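Local coordinates for DNA repair protein RecN (Deinococcus radiodurans, PDB 4ABY) that probably takes part in recombinational repair of double-strand DNA breaks as an SMC-like ATPase, its ATP-binding head domain being the part present here, at residues K73-G86 and L141-H155. Sequence-based numbering, arbitrary orientation.
Sequences KSIIVDALGLLLGG and LQEWAQGRLTIHWQH
Leu141 and Ala145, on one side of helix 138-145, meet the carbonyl end of helix 69-83, a worked example of a helix C-terminus packed by a following helix and strand. With CG anti to the backbone N (chi1 -180°), Leu141 sets its branch against Leu83 O, and Ala145 CB approaches the same oxygen. Next along the helix, Gln142 brings its CA to 3.4 Å from Leu84 O in a CA-H...O contact, while its CG lies 3.4 Å from Gly85 CA. Gly85 has positive phi and forms a Schellman motif; a side chain there would run into Gln142. From Ala145 onward the contact centres on Leu84, whose CD2 rests 4.0 Å from Ala145 CB and 3.9 Å from Leu149 CB. Leu149 CD1 rests on Leu80 CB, 3.8 Å away, their side chains roughly perpendicular. Ile151 CD1 packs on Leu84 CD1, the two side chains antiparallel. Val77 CG1 sits over the flat face of the Gln154 amide, 3.6 Å from CD; Gln154 NE2 hydrogen-bonds to Asp322, near Lys73 of the predicted ATP site, whose NZ is salt-bridged to Asp78. Leu84 CD1 also lies over one face of the His155 ring, 3.9 Å from its centroid. An alanine at Leu84 is likely to open a gap between Ala145, Leu149 and Ile151 and strip that ring face of its CH-pi partner. Strand 149-152 edges the mixed sheet beside strand 318-321, whose Val320 touches Ile76, Leu80 and Ile151; strands 42-48 and 116-122 of the antiparallel sheet pack against other sides of helix 69-83, which thus lies between the two sheets of the ABC-type head.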
# COMPACT_ATOMS: atom_id res chain seq x y z
N LYS A 73 -9.25 7.10 10.31
CA LYS A 73 -7.85 7.11 9.90
C LYS A 73 -6.97 6.62 11.04
O LYS A 73 -6.00 5.89 10.81
CB LYS A 73 -7.43 8.52 9.48
CG LYS A 73 -5.93 8.76 9.52
CD LYS A 73 -5.47 9.61 8.35
CE LYS A 73 -4.33 10.54 8.76
NZ LYS A 73 -3.15 9.78 9.25
N SER A 74 -7.31 7.01 12.26
CA SER A 74 -6.55 6.60 13.43
C SER A 74 -6.61 5.08 13.59
O SER A 74 -5.61 4.45 13.92
CB SER A 74 -7.09 7.28 14.69
OG SER A 74 -7.11 8.69 14.54
N ILE A 75 -7.79 4.51 13.34
CA ILE A 75 -7.95 3.07 13.42
C ILE A 75 -7.19 2.35 12.31
O ILE A 75 -6.46 1.40 12.56
CB ILE A 75 -9.44 2.70 13.34
CG1 ILE A 75 -10.19 3.36 14.49
CG2 ILE A 75 -9.62 1.21 13.36
CD1 ILE A 75 -11.66 3.06 14.51
N ILE A 76 -7.34 2.83 11.09
CA ILE A 76 -6.85 2.11 9.93
C ILE A 76 -5.47 2.52 9.44
O ILE A 76 -4.67 1.69 9.03
CB ILE A 76 -7.82 2.23 8.77
CG1 ILE A 76 -9.18 1.71 9.21
CG2 ILE A 76 -7.32 1.44 7.58
CD1 ILE A 76 -9.13 0.29 9.66
N VAL A 77 -5.19 3.82 9.46
CA VAL A 77 -3.89 4.28 9.01
C VAL A 77 -2.94 4.39 10.20
O VAL A 77 -1.87 3.79 10.19
CB VAL A 77 -3.97 5.61 8.26
CG1 VAL A 77 -2.63 5.97 7.66
CG2 VAL A 77 -5.02 5.52 7.16
N ASP A 78 -3.35 5.13 11.22
CA ASP A 78 -2.49 5.39 12.38
C ASP A 78 -2.19 4.15 13.20
O ASP A 78 -1.03 3.86 13.49
CB ASP A 78 -3.10 6.47 13.26
CG ASP A 78 -3.05 7.84 12.61
OD1 ASP A 78 -2.27 8.02 11.65
OD2 ASP A 78 -3.79 8.75 13.06
N ALA A 79 -3.22 3.41 13.58
CA ALA A 79 -3.04 2.21 14.39
C ALA A 79 -2.30 1.13 13.63
O ALA A 79 -1.24 0.68 14.05
CB ALA A 79 -4.37 1.69 14.89
N LEU A 80 -2.85 0.71 12.49
CA LEU A 80 -2.21 -0.33 11.70
C LEU A 80 -0.77 0.04 11.35
O LEU A 80 0.08 -0.82 11.18
CB LEU A 80 -3.00 -0.62 10.42
CG LEU A 80 -4.38 -1.24 10.62
CD1 LEU A 80 -5.06 -1.45 9.28
CD2 LEU A 80 -4.27 -2.55 11.37
N GLY A 81 -0.50 1.34 11.26
CA GLY A 81 0.84 1.80 10.96
C GLY A 81 1.83 1.34 12.01
O GLY A 81 2.97 0.98 11.70
N LEU A 82 1.39 1.34 13.26
CA LEU A 82 2.22 0.88 14.37
C LEU A 82 2.55 -0.60 14.24
O LEU A 82 3.66 -1.02 14.54
CB LEU A 82 1.52 1.14 15.69
CG LEU A 82 1.24 2.60 16.05
CD1 LEU A 82 0.38 2.67 17.29
CD2 LEU A 82 2.53 3.37 16.25
N LEU A 83 1.58 -1.39 13.79
CA LEU A 83 1.80 -2.82 13.58
C LEU A 83 2.81 -3.05 12.47
O LEU A 83 3.50 -4.06 12.46
CB LEU A 83 0.49 -3.53 13.25
CG LEU A 83 -0.57 -3.53 14.34
CD1 LEU A 83 -1.72 -4.42 13.93
CD2 LEU A 83 0.03 -4.01 15.65
N LEU A 84 2.88 -2.12 11.52
CA LEU A 84 3.81 -2.24 10.40
C LEU A 84 5.24 -2.00 10.84
O LEU A 84 6.19 -2.23 10.09
CB LEU A 84 3.44 -1.27 9.29
CG LEU A 84 2.79 -1.85 8.04
CD1 LEU A 84 2.89 -0.85 6.91
CD2 LEU A 84 3.47 -3.14 7.64
N GLY A 85 5.40 -1.53 12.07
CA GLY A 85 6.72 -1.22 12.58
C GLY A 85 7.07 0.21 12.27
O GLY A 85 8.24 0.57 12.14
N GLY A 86 6.03 1.04 12.15
CA GLY A 86 6.21 2.45 11.87
C GLY A 86 6.85 3.23 13.01
O GLY A 86 7.22 2.67 14.05
N LEU A 141 9.20 -6.98 13.77
CA LEU A 141 7.79 -6.66 13.60
C LEU A 141 7.57 -6.17 12.18
O LEU A 141 6.60 -6.55 11.53
CB LEU A 141 7.36 -5.58 14.60
CG LEU A 141 5.90 -5.12 14.58
CD1 LEU A 141 4.96 -6.28 14.82
CD2 LEU A 141 5.69 -4.04 15.63
N GLN A 142 8.49 -5.34 11.71
CA GLN A 142 8.41 -4.80 10.36
C GLN A 142 8.48 -5.89 9.31
O GLN A 142 7.66 -5.94 8.39
CB GLN A 142 9.54 -3.81 10.12
CG GLN A 142 9.44 -2.55 10.93
CD GLN A 142 10.66 -1.69 10.78
OE1 GLN A 142 10.73 -0.60 11.36
NE2 GLN A 142 11.63 -2.15 9.99
N GLU A 143 9.47 -6.76 9.44
CA GLU A 143 9.68 -7.82 8.46
C GLU A 143 8.49 -8.77 8.43
O GLU A 143 8.14 -9.30 7.37
CB GLU A 143 10.97 -8.58 8.76
CG GLU A 143 12.21 -7.70 8.72
CD GLU A 143 13.48 -8.45 9.06
OE1 GLU A 143 13.39 -9.53 9.69
OE2 GLU A 143 14.57 -7.96 8.69
N TRP A 144 7.88 -8.99 9.58
CA TRP A 144 6.75 -9.91 9.67
C TRP A 144 5.47 -9.26 9.17
O TRP A 144 4.74 -9.85 8.37
CB TRP A 144 6.56 -10.41 11.10
CG TRP A 144 5.42 -11.38 11.23
CD1 TRP A 144 5.48 -12.74 11.13
CD2 TRP A 144 4.04 -11.06 11.44
NE1 TRP A 144 4.23 -13.28 11.28
CE2 TRP A 144 3.33 -12.27 11.48
CE3 TRP A 144 3.34 -9.86 11.62
CZ2 TRP A 144 1.95 -12.32 11.68
CZ3 TRP A 144 1.97 -9.91 11.82
CH2 TRP A 144 1.29 -11.14 11.85
N ALA A 145 5.19 -8.05 9.64
CA ALA A 145 3.97 -7.34 9.29
C ALA A 145 3.94 -6.87 7.83
O ALA A 145 2.88 -6.71 7.24
CB ALA A 145 3.74 -6.17 10.23
N GLN A 146 5.12 -6.66 7.24
CA GLN A 146 5.20 -6.25 5.85
C GLN A 146 4.84 -7.39 4.90
O GLN A 146 4.78 -7.20 3.68
CB GLN A 146 6.59 -5.72 5.51
CG GLN A 146 6.88 -4.35 6.07
CD GLN A 146 8.32 -3.95 5.87
OE1 GLN A 146 9.15 -4.76 5.47
NE2 GLN A 146 8.63 -2.68 6.14
N GLY A 147 4.60 -8.56 5.46
CA GLY A 147 4.12 -9.68 4.68
C GLY A 147 2.62 -9.80 4.79
O GLY A 147 1.99 -10.61 4.11
N ARG A 148 2.04 -8.98 5.66
CA ARG A 148 0.61 -9.04 5.96
C ARG A 148 -0.11 -7.75 5.57
O ARG A 148 -1.20 -7.78 5.00
CB ARG A 148 0.38 -9.32 7.45
CG ARG A 148 1.05 -10.58 7.99
CD ARG A 148 0.55 -11.84 7.29
NE ARG A 148 0.82 -13.05 8.07
CZ ARG A 148 2.01 -13.65 8.15
NH1 ARG A 148 3.06 -13.14 7.51
NH2 ARG A 148 2.15 -14.75 8.88
N LEU A 149 0.51 -6.62 5.90
CA LEU A 149 -0.10 -5.31 5.70
C LEU A 149 0.62 -4.47 4.66
O LEU A 149 1.83 -4.56 4.50
CB LEU A 149 -0.12 -4.53 7.02
CG LEU A 149 -1.38 -4.61 7.87
CD1 LEU A 149 -1.23 -3.70 9.08
CD2 LEU A 149 -2.60 -4.20 7.06
N THR A 150 -0.15 -3.64 3.97
CA THR A 150 0.40 -2.62 3.09
C THR A 150 -0.43 -1.37 3.27
O THR A 150 -1.60 -1.35 2.93
CB THR A 150 0.32 -3.04 1.62
OG1 THR A 150 1.17 -4.16 1.38
CG2 THR A 150 0.74 -1.89 0.74
N ILE A 151 0.16 -0.32 3.83
CA ILE A 151 -0.54 0.95 3.93
C ILE A 151 -0.02 1.91 2.87
O ILE A 151 1.18 2.17 2.81
CB ILE A 151 -0.38 1.60 5.31
CG1 ILE A 151 -1.20 0.84 6.35
CG2 ILE A 151 -0.82 3.05 5.26
CD1 ILE A 151 -0.47 -0.29 6.99
N HIS A 152 -0.91 2.44 2.04
CA HIS A 152 -0.47 3.27 0.93
C HIS A 152 -0.52 4.76 1.16
O HIS A 152 -1.38 5.28 1.88
CB HIS A 152 -1.16 2.90 -0.38
CG HIS A 152 -0.59 1.68 -1.03
ND1 HIS A 152 0.75 1.53 -1.29
CD2 HIS A 152 -1.19 0.54 -1.46
CE1 HIS A 152 0.96 0.36 -1.86
NE2 HIS A 152 -0.20 -0.26 -1.97
N TRP A 153 0.41 5.44 0.49
CA TRP A 153 0.78 6.81 0.77
C TRP A 153 1.75 6.73 1.95
O TRP A 153 2.96 6.83 1.75
CB TRP A 153 -0.47 7.69 0.96
CG TRP A 153 -0.38 9.01 1.71
CD1 TRP A 153 -1.44 9.81 2.03
CD2 TRP A 153 0.79 9.66 2.24
NE1 TRP A 153 -1.02 10.91 2.73
CE2 TRP A 153 0.34 10.85 2.87
CE3 TRP A 153 2.15 9.37 2.25
CZ2 TRP A 153 1.21 11.73 3.50
CZ3 TRP A 153 3.01 10.25 2.88
CH2 TRP A 153 2.54 11.42 3.49
N GLN A 154 1.26 6.49 3.16
CA GLN A 154 2.15 6.52 4.32
C GLN A 154 3.28 5.47 4.33
O GLN A 154 4.34 5.73 4.89
CB GLN A 154 1.36 6.44 5.63
CG GLN A 154 0.72 7.73 6.04
CD GLN A 154 -0.64 7.93 5.41
OE1 GLN A 154 -1.03 7.19 4.51
NE2 GLN A 154 -1.37 8.92 5.88
N HIS A 155 3.04 4.31 3.74
CA HIS A 155 4.04 3.24 3.78
C HIS A 155 4.29 2.60 2.42
O HIS A 155 4.58 1.40 2.34
CB HIS A 155 3.63 2.16 4.79
CG HIS A 155 3.55 2.65 6.20
ND1 HIS A 155 4.64 2.69 7.04
CD2 HIS A 155 2.51 3.12 6.92
CE1 HIS A 155 4.28 3.17 8.21
NE2 HIS A 155 2.98 3.44 8.17